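Long-range contacts in nucleoprotein (Sendai virus, PDB 6M7D), which forms the helical nucleocapsid that wraps the viral RNA genome, one subunit per six ribonucleotides, and presents it as template for transcription and replication: residues 54-59 with 133-138; 141-146 with 210-215. All blocks are in the same frame, centred on the assembly; numbering follows the deposited sequence.

Interaction 1 (54-59 with 133-138)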
ATOM      1  N   ALA A  54     -12.282  14.202 -14.707  1.00  9.28           N
ATOM      2  CA  ALA A  54     -11.400  13.225 -14.082  1.00  9.28           C
ATOM      3  C   ALA A  54     -10.075  13.123 -14.825  1.00  9.28           C
ATOM      4  O   ALA A  54      -9.007  13.058 -14.205  1.00  9.28           O
ATOM      5  CB  ALA A  54     -12.086  11.863 -14.023  1.00  9.28           C
ATOM      6  N   THR A  55     -10.123  13.111 -16.155  1.00  9.39           N
ATOM      7  CA  THR A  55      -8.891  13.054 -16.931  1.00  9.39           C
ATOM      8  C   THR A  55      -8.087  14.339 -16.783  1.00  9.39           C
ATOM      9  O   THR A  55      -6.854  14.311 -16.789  1.00  9.39           O
ATOM     10  CB  THR A  55      -9.212  12.779 -18.398  1.00  9.39           C
ATOM     11  OG1 THR A  55      -9.931  11.544 -18.500  1.00  9.39           O
ATOM     12  CG2 THR A  55      -7.941  12.677 -19.215  1.00  9.39           C
ATOM     13  N   THR A  56      -8.766  15.476 -16.626  1.00 10.31           N
ATOM     14  CA  THR A  56      -8.057  16.731 -16.396  1.00 10.31           C
ATOM     15  C   THR A  56      -7.358  16.725 -15.046  1.00 10.31           C
ATOM     16  O   THR A  56      -6.216  17.176 -14.930  1.00 10.31           O
ATOM     17  CB  THR A  56      -9.023  17.907 -16.490  1.00 10.31           C
ATOM     18  OG1 THR A  56     -10.015  17.631 -17.485  1.00 10.31           O
ATOM     19  CG2 THR A  56      -8.283  19.165 -16.875  1.00 10.31           C
ATOM     20  N   PHE A  57      -8.031  16.220 -14.012  1.00  8.31           N
ATOM     21  CA  PHE A  57      -7.389  16.061 -12.712  1.00  8.31           C
ATOM     22  C   PHE A  57      -6.174  15.151 -12.811  1.00  8.31           C
ATOM     23  O   PHE A  57      -5.111  15.453 -12.255  1.00  8.31           O
ATOM     24  CB  PHE A  57      -8.382  15.497 -11.701  1.00  8.31           C
ATOM     25  CG  PHE A  57      -9.448  16.461 -11.292  1.00  8.31           C
ATOM     26  CD1 PHE A  57     -10.583  16.014 -10.644  1.00  8.31           C
ATOM     27  CD2 PHE A  57      -9.318  17.809 -11.545  1.00  8.31           C
ATOM     28  CE1 PHE A  57     -11.562  16.891 -10.263  1.00  8.31           C
ATOM     29  CE2 PHE A  57     -10.297  18.688 -11.167  1.00  8.31           C
ATOM     30  CZ  PHE A  57     -11.419  18.228 -10.527  1.00  8.31           C
ATOM     31  N   LEU A  58      -6.314  14.029 -13.515  1.00  8.75           N
ATOM     32  CA  LEU A  58      -5.201  13.098 -13.638  1.00  8.75           C
ATOM     33  C   LEU A  58      -4.039  13.717 -14.400  1.00  8.75           C
ATOM     34  O   LEU A  58      -2.875  13.472 -14.073  1.00  8.75           O
ATOM     35  CB  LEU A  58      -5.665  11.816 -14.321  1.00  8.75           C
ATOM     36  CG  LEU A  58      -4.665  10.665 -14.257  1.00  8.75           C
ATOM     37  CD1 LEU A  58      -4.625  10.073 -12.867  1.00  8.75           C
ATOM     38  CD2 LEU A  58      -5.014   9.615 -15.273  1.00  8.75           C
ATOM     39  N   ALA A  59      -4.332  14.517 -15.423  1.00 10.29           N
ATOM     40  CA  ALA A  59      -3.268  15.134 -16.202  1.00 10.29           C
ATOM     41  C   ALA A  59      -2.606  16.265 -15.434  1.00 10.29           C
ATOM     42  O   ALA A  59      -1.419  16.545 -15.629  1.00 10.29           O
ATOM     43  CB  ALA A  59      -3.820  15.640 -17.530  1.00 10.29           C
ATOM     44  N   TRP A 133      -6.708  28.169 -15.686  1.00 17.72           N
ATOM     45  CA  TRP A 133      -5.555  27.359 -15.310  1.00 17.72           C
ATOM     46  C   TRP A 133      -5.904  25.877 -15.304  1.00 17.72           C
ATOM     47  O   TRP A 133      -5.097  25.040 -15.726  1.00 17.72           O
ATOM     48  CB  TRP A 133      -5.038  27.797 -13.942  1.00 17.72           C
ATOM     49  CG  TRP A 133      -4.300  26.729 -13.211  1.00 17.72           C
ATOM     50  CD1 TRP A 133      -3.164  26.094 -13.616  1.00 17.72           C
ATOM     51  CD2 TRP A 133      -4.638  26.171 -11.939  1.00 17.72           C
ATOM     52  NE1 TRP A 133      -2.779  25.172 -12.678  1.00 17.72           N
ATOM     53  CE2 TRP A 133      -3.669  25.200 -11.638  1.00 17.72           C
ATOM     54  CE3 TRP A 133      -5.669  26.397 -11.026  1.00 17.72           C
ATOM     55  CZ2 TRP A 133      -3.699  24.458 -10.463  1.00 17.72           C
ATOM     56  CZ3 TRP A 133      -5.697  25.659  -9.864  1.00 17.72           C
ATOM     57  CH2 TRP A 133      -4.719  24.702  -9.591  1.00 17.72           C
ATOM     58  N   LEU A 134      -7.108  25.536 -14.847  1.00 15.96           N
ATOM     59  CA  LEU A 134      -7.486  24.143 -14.657  1.00 15.96           C
ATOM     60  C   LEU A 134      -7.978  23.503 -15.949  1.00 15.96           C
ATOM     61  O   LEU A 134      -7.644  22.350 -16.235  1.00 15.96           O
ATOM     62  CB  LEU A 134      -8.554  24.053 -13.571  1.00 15.96           C
ATOM     63  CG  LEU A 134      -9.247  22.722 -13.302  1.00 15.96           C
ATOM     64  CD1 LEU A 134      -8.242  21.624 -13.051  1.00 15.96           C
ATOM     65  CD2 LEU A 134     -10.155  22.878 -12.113  1.00 15.96           C
ATOM     66  N   PHE A 135      -8.768  24.224 -16.739  1.00 18.58           N
ATOM     67  CA  PHE A 135      -9.347  23.689 -17.962  1.00 18.58           C
ATOM     68  C   PHE A 135      -8.704  24.258 -19.216  1.00 18.58           C
ATOM     69  O   PHE A 135      -9.283  24.153 -20.300  1.00 18.58           O
ATOM     70  CB  PHE A 135     -10.854  23.941 -17.984  1.00 18.58           C
ATOM     71  CG  PHE A 135     -11.590  23.249 -16.886  1.00 18.58           C
ATOM     72  CD1 PHE A 135     -11.753  21.879 -16.907  1.00 18.58           C
ATOM     73  CD2 PHE A 135     -12.106  23.963 -15.824  1.00 18.58           C
ATOM     74  CE1 PHE A 135     -12.421  21.236 -15.896  1.00 18.58           C
ATOM     75  CE2 PHE A 135     -12.777  23.322 -14.812  1.00 18.58           C
ATOM     76  CZ  PHE A 135     -12.933  21.956 -14.850  1.00 18.58           C
ATOM     77  N   GLY A 136      -7.530  24.860 -19.096  1.00 18.78           N
ATOM     78  CA  GLY A 136      -6.828  25.377 -20.245  1.00 18.78           C
ATOM     79  C   GLY A 136      -6.010  24.310 -20.929  1.00 18.78           C
ATOM     80  O   GLY A 136      -5.842  23.184 -20.438  1.00 18.78           O
ATOM     81  N   PRO A 137      -5.485  24.652 -22.100  1.00 20.54           N
ATOM     82  CA  PRO A 137      -4.642  23.700 -22.832  1.00 20.54           C
ATOM     83  C   PRO A 137      -3.333  23.437 -22.111  1.00 20.54           C
ATOM     84  O   PRO A 137      -2.467  24.314 -22.039  1.00 20.54           O
ATOM     85  CB  PRO A 137      -4.411  24.392 -24.182  1.00 20.54           C
ATOM     86  CG  PRO A 137      -5.466  25.454 -24.268  1.00 20.54           C
ATOM     87  CD  PRO A 137      -5.708  25.891 -22.862  1.00 20.54           C
ATOM     88  N   MET A 138      -3.181  22.234 -21.570  1.00 20.97           N
ATOM     89  CA  MET A 138      -1.985  21.840 -20.840  1.00 20.97           C
ATOM     90  C   MET A 138      -1.222  20.806 -21.653  1.00 20.97           C
ATOM     91  O   MET A 138      -1.795  19.795 -22.070  1.00 20.97           O
ATOM     92  CB  MET A 138      -2.338  21.273 -19.464  1.00 20.97           C
ATOM     93  CG  MET A 138      -1.263  20.370 -18.875  1.00 20.97           C
ATOM     94  SD  MET A 138      -1.767  19.551 -17.354  1.00 20.97           S
ATOM     95  CE  MET A 138      -1.500  20.853 -16.159  1.00 20.97           C
TER
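Thr56 and Phe57 of helix 47-62 meet Leu134 and Phe135 of the segment 133-138, which lies on helix 129-135, a helix-to-helix packing within the globular core of a paramyxovirus nucleoprotein. Helix 129-135 follows strand 125-127 of the small mixed sheet, and Leu134 and Phe135 also touch Ile106 of strand 99-108. The methyl of Thr56 does the reaching: with CG2 anti to the backbone N, it stands 3.3 Å from the carbonyl oxygen of Leu134. The same torsion leaves OG1 beside its own backbone N, where it is hydrogen-bonded to Ser52 O one turn earlier in the helix. CG2 also comes obliquely to the ring of Phe135, 4.4 Å from CD1. On the next residue, Phe57, the CB points away from 133-138, but the ring swings back so that its edge faces the partner. Leu134 sends CD1 across to that edge, 4.0 Å from Phe57 CE2 and near the ring plane. Leu134 CG meanwhile lies over one face of the neighbouring Phe135 ring, towards its rim; Phe135 also stacks with Phe118. Further along the chain, Met138 runs out extended to its sulfur and then bends at chi3 (-81°), with SD 4.4 Å from Ala59 CB and 3.5 Å from Ala59 O.

Interaction 2 (141-146 with 210-215)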
ATOM      1  N   LYS A 141       3.416  16.125 -20.709  1.00 18.58           N
ATOM      2  CA  LYS A 141       4.806  15.699 -20.845  1.00 18.58           C
ATOM      3  C   LYS A 141       4.890  14.328 -21.499  1.00 18.58           C
ATOM      4  O   LYS A 141       5.730  14.095 -22.376  1.00 18.58           O
ATOM      5  CB  LYS A 141       5.486  15.683 -19.477  1.00 18.58           C
ATOM      6  CG  LYS A 141       6.810  14.938 -19.442  1.00 18.58           C
ATOM      7  CD  LYS A 141       7.927  15.762 -20.054  1.00 18.58           C
ATOM      8  CE  LYS A 141       9.056  14.881 -20.554  1.00 18.58           C
ATOM      9  NZ  LYS A 141       9.269  13.694 -19.684  1.00 18.58           N
ATOM     10  N   SER A 142       3.968  13.450 -21.089  1.00 16.79           N
ATOM     11  CA  SER A 142       3.829  12.069 -21.623  1.00 16.79           C
ATOM     12  C   SER A 142       2.335  11.739 -21.745  1.00 16.79           C
ATOM     13  O   SER A 142       1.532  12.435 -21.095  1.00 16.79           O
ATOM     14  CB  SER A 142       4.554  11.067 -20.764  1.00 16.79           C
ATOM     15  OG  SER A 142       4.129  11.158 -19.412  1.00 16.79           O
ATOM     16  N   PRO A 143       1.918  10.727 -22.541  1.00 14.77           N
ATOM     17  CA  PRO A 143       0.496  10.394 -22.678  1.00 14.77           C
ATOM     18  C   PRO A 143      -0.097   9.931 -21.338  1.00 14.77           C
ATOM     19  O   PRO A 143       0.542   9.154 -20.653  1.00 14.77           O
ATOM     20  CB  PRO A 143       0.482   9.249 -23.702  1.00 14.77           C
ATOM     21  CG  PRO A 143       1.881   8.676 -23.644  1.00 14.77           C
ATOM     22  CD  PRO A 143       2.779   9.858 -23.343  1.00 14.77           C
ATOM     23  N   LEU A 144      -1.294  10.427 -21.008  1.00 13.47           N
ATOM     24  CA  LEU A 144      -1.987  10.094 -19.733  1.00 13.47           C
ATOM     25  C   LEU A 144      -2.355   8.606 -19.680  1.00 13.47           C
ATOM     26  O   LEU A 144      -2.139   7.988 -18.621  1.00 13.47           O
ATOM     27  CB  LEU A 144      -3.238  10.970 -19.615  1.00 13.47           C
ATOM     28  CG  LEU A 144      -3.961  10.897 -18.272  1.00 13.47           C
ATOM     29  CD1 LEU A 144      -3.032  11.300 -17.138  1.00 13.47           C
ATOM     30  CD2 LEU A 144      -5.204  11.773 -18.277  1.00 13.47           C
ATOM     31  N   PHE A 145      -2.845   8.048 -20.791  1.00 10.32           N
ATOM     32  CA  PHE A 145      -3.272   6.624 -20.822  1.00 10.32           C
ATOM     33  C   PHE A 145      -2.614   5.895 -21.997  1.00 10.32           C
ATOM     34  O   PHE A 145      -2.176   6.557 -22.955  1.00 10.32           O
ATOM     35  CB  PHE A 145      -4.795   6.503 -20.932  1.00 10.32           C
ATOM     36  CG  PHE A 145      -5.571   7.006 -19.742  1.00 10.32           C
ATOM     37  CD1 PHE A 145      -5.505   6.352 -18.522  1.00 10.32           C
ATOM     38  CD2 PHE A 145      -6.383   8.122 -19.845  1.00 10.32           C
ATOM     39  CE1 PHE A 145      -6.224   6.812 -17.431  1.00 10.32           C
ATOM     40  CE2 PHE A 145      -7.103   8.581 -18.754  1.00 10.32           C
ATOM     41  CZ  PHE A 145      -7.023   7.925 -17.549  1.00 10.32           C
ATOM     42  N   GLN A 146      -2.518   4.568 -21.888  1.00 12.27           N
ATOM     43  CA  GLN A 146      -1.915   3.719 -22.950  1.00 12.27           C
ATOM     44  C   GLN A 146      -2.874   3.625 -24.142  1.00 12.27           C
ATOM     45  O   GLN A 146      -4.081   3.408 -23.914  1.00 12.27           O
ATOM     46  CB  GLN A 146      -1.635   2.319 -22.402  1.00 12.27           C
ATOM     47  CG  GLN A 146      -0.642   2.301 -21.251  1.00 12.27           C
ATOM     48  CD  GLN A 146      -0.363   0.900 -20.767  1.00 12.27           C
ATOM     49  OE1 GLN A 146      -0.789  -0.081 -21.370  1.00 12.27           O
ATOM     50  NE2 GLN A 146       0.362   0.797 -19.665  1.00 12.27           N
ATOM     51  N   VAL A 210      -6.098   2.351 -19.074  1.00  7.96           N
ATOM     52  CA  VAL A 210      -4.961   1.771 -18.373  1.00  7.96           C
ATOM     53  C   VAL A 210      -3.829   2.787 -18.343  1.00  7.96           C
ATOM     54  O   VAL A 210      -3.329   3.198 -19.392  1.00  7.96           O
ATOM     55  CB  VAL A 210      -4.514   0.467 -19.040  1.00  7.96           C
ATOM     56  CG1 VAL A 210      -3.183   0.023 -18.488  1.00  7.96           C
ATOM     57  CG2 VAL A 210      -5.550  -0.601 -18.830  1.00  7.96           C
ATOM     58  N   PHE A 211      -3.414   3.184 -17.141  1.00  6.84           N
ATOM     59  CA  PHE A 211      -2.338   4.157 -16.993  1.00  6.84           C
ATOM     60  C   PHE A 211      -1.110   3.735 -17.786  1.00  6.84           C
ATOM     61  O   PHE A 211      -0.771   2.552 -17.857  1.00  6.84           O
ATOM     62  CB  PHE A 211      -1.946   4.303 -15.522  1.00  6.84           C
ATOM     63  CG  PHE A 211      -2.948   5.028 -14.685  1.00  6.84           C
ATOM     64  CD1 PHE A 211      -4.083   5.574 -15.242  1.00  6.84           C
ATOM     65  CD2 PHE A 211      -2.748   5.163 -13.329  1.00  6.84           C
ATOM     66  CE1 PHE A 211      -4.998   6.229 -14.460  1.00  6.84           C
ATOM     67  CE2 PHE A 211      -3.657   5.822 -12.550  1.00  6.84           C
ATOM     68  CZ  PHE A 211      -4.782   6.353 -13.115  1.00  6.84           C
ATOM     69  N   THR A 212      -0.434   4.710 -18.381  1.00  9.76           N
ATOM     70  CA  THR A 212       0.890   4.448 -18.910  1.00  9.76           C
ATOM     71  C   THR A 212       1.883   4.311 -17.762  1.00  9.76           C
ATOM     72  O   THR A 212       1.586   4.624 -16.609  1.00  9.76           O
ATOM     73  CB  THR A 212       1.331   5.565 -19.851  1.00  9.76           C
ATOM     74  OG1 THR A 212       1.016   6.830 -19.266  1.00  9.76           O
ATOM     75  CG2 THR A 212       0.637   5.453 -21.168  1.00  9.76           C
ATOM     76  N   GLY A 213       3.079   3.827 -18.082  1.00 10.26           N
ATOM     77  CA  GLY A 213       4.125   3.778 -17.077  1.00 10.26           C
ATOM     78  C   GLY A 213       4.486   5.155 -16.557  1.00 10.26           C
ATOM     79  O   GLY A 213       4.761   5.328 -15.368  1.00 10.26           O
ATOM     80  N   GLU A 214       4.470   6.155 -17.438  1.00 11.23           N
ATOM     81  CA  GLU A 214       4.812   7.513 -17.032  1.00 11.23           C
ATOM     82  C   GLU A 214       3.781   8.075 -16.063  1.00 11.23           C
ATOM     83  O   GLU A 214       4.138   8.746 -15.088  1.00 11.23           O
ATOM     84  CB  GLU A 214       4.934   8.405 -18.263  1.00 11.23           C
ATOM     85  CG  GLU A 214       5.935   7.908 -19.288  1.00 11.23           C
ATOM     86  CD  GLU A 214       5.327   6.921 -20.268  1.00 11.23           C
ATOM     87  OE1 GLU A 214       4.800   7.362 -21.312  1.00 11.23           O
ATOM     88  OE2 GLU A 214       5.373   5.703 -19.995  1.00 11.23           O
ATOM     89  N   THR A 215       2.499   7.818 -16.318  1.00  9.17           N
ATOM     90  CA  THR A 215       1.462   8.206 -15.370  1.00  9.17           C
ATOM     91  C   THR A 215       1.672   7.528 -14.027  1.00  9.17           C
ATOM     92  O   THR A 215       1.510   8.152 -12.972  1.00  9.17           O
ATOM     93  CB  THR A 215       0.088   7.851 -15.932  1.00  9.17           C
ATOM     94  OG1 THR A 215      -0.114   8.554 -17.159  1.00  9.17           O
ATOM     95  CG2 THR A 215      -1.009   8.221 -14.951  1.00  9.17           C
TER
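Three hydrogen bonds join Pro143, Leu144 and Gln146 to the chain entering helix 213-225, and two of them are given by threonine hydroxyls. Thr212 OG1 donates to Pro143 O at 2.7 Å, somewhat out of the carbonyl plane. One turn on, Thr215 OG1 donates to Leu144 O at 2.6 Å and approaches that oxygen well off the C=O direction (C=O...donor angle 121°). The third is a backbone bond, Gln146 N to Val210 O at 3.0 Å. With it, Phe145 and Phe211 form a single isolated beta bridge between two otherwise irregular stretches of chain. Thr212 occupies the N-cap of helix 213-225: chi1 of 44° sets OG1 between its backbone N and carbonyl carbon, where it also accepts a weak capping bond from Thr215 N. The cap hydroxyl therefore serves both the helix start and the loop.

Van der Waals contacts surround these bonds. The rings of Phe145 and Phe211 project together and touch through their edges, neither covering the other's face, with centroids 5.6 Å apart and planes at 34°. Ile170 of helix 163-181 touches both. Gln146 and Thr212 pass one another head to tail, bringing Gln146 CG to 3.4 Å from Thr212 CG2, while the Gln146 chain, extended beyond CG, crosses Val210 at a slant, its CD 3.7 Å from Val210 CG1. At the other end of the contact, Ser142 OG rests against the aliphatic part of Glu214, 3.1 Å from CB, and the Glu214 chain bends at chi2, leaving OE1 3.8 Å from Pro143 CD.

Overall arrangement
Interaction 1 closes before interaction 2 opens along the chain, yet their centres lie only 14 Å apart, on the same side of the chain's centre. Helix 47-62 is the shared element: one flank receives helix 129-135, while Thr55 and Leu58 pack on Leu144 of 141-146, and Leu58 also on Phe145 and on Phe211 of 210-215. The chain leaving 133-138 soon becomes 141-146, so a short run of sequence passes from one contact to the other around this helix. Interaction 2 continues into helix 213-225 and lies nearer the RNA, about 15 Å at its nearest atom against about 21 Å for interaction 1. Helix 47-62 is thus packed by both contacts within what is, by similarity, Ncore, and neither touches the RNA.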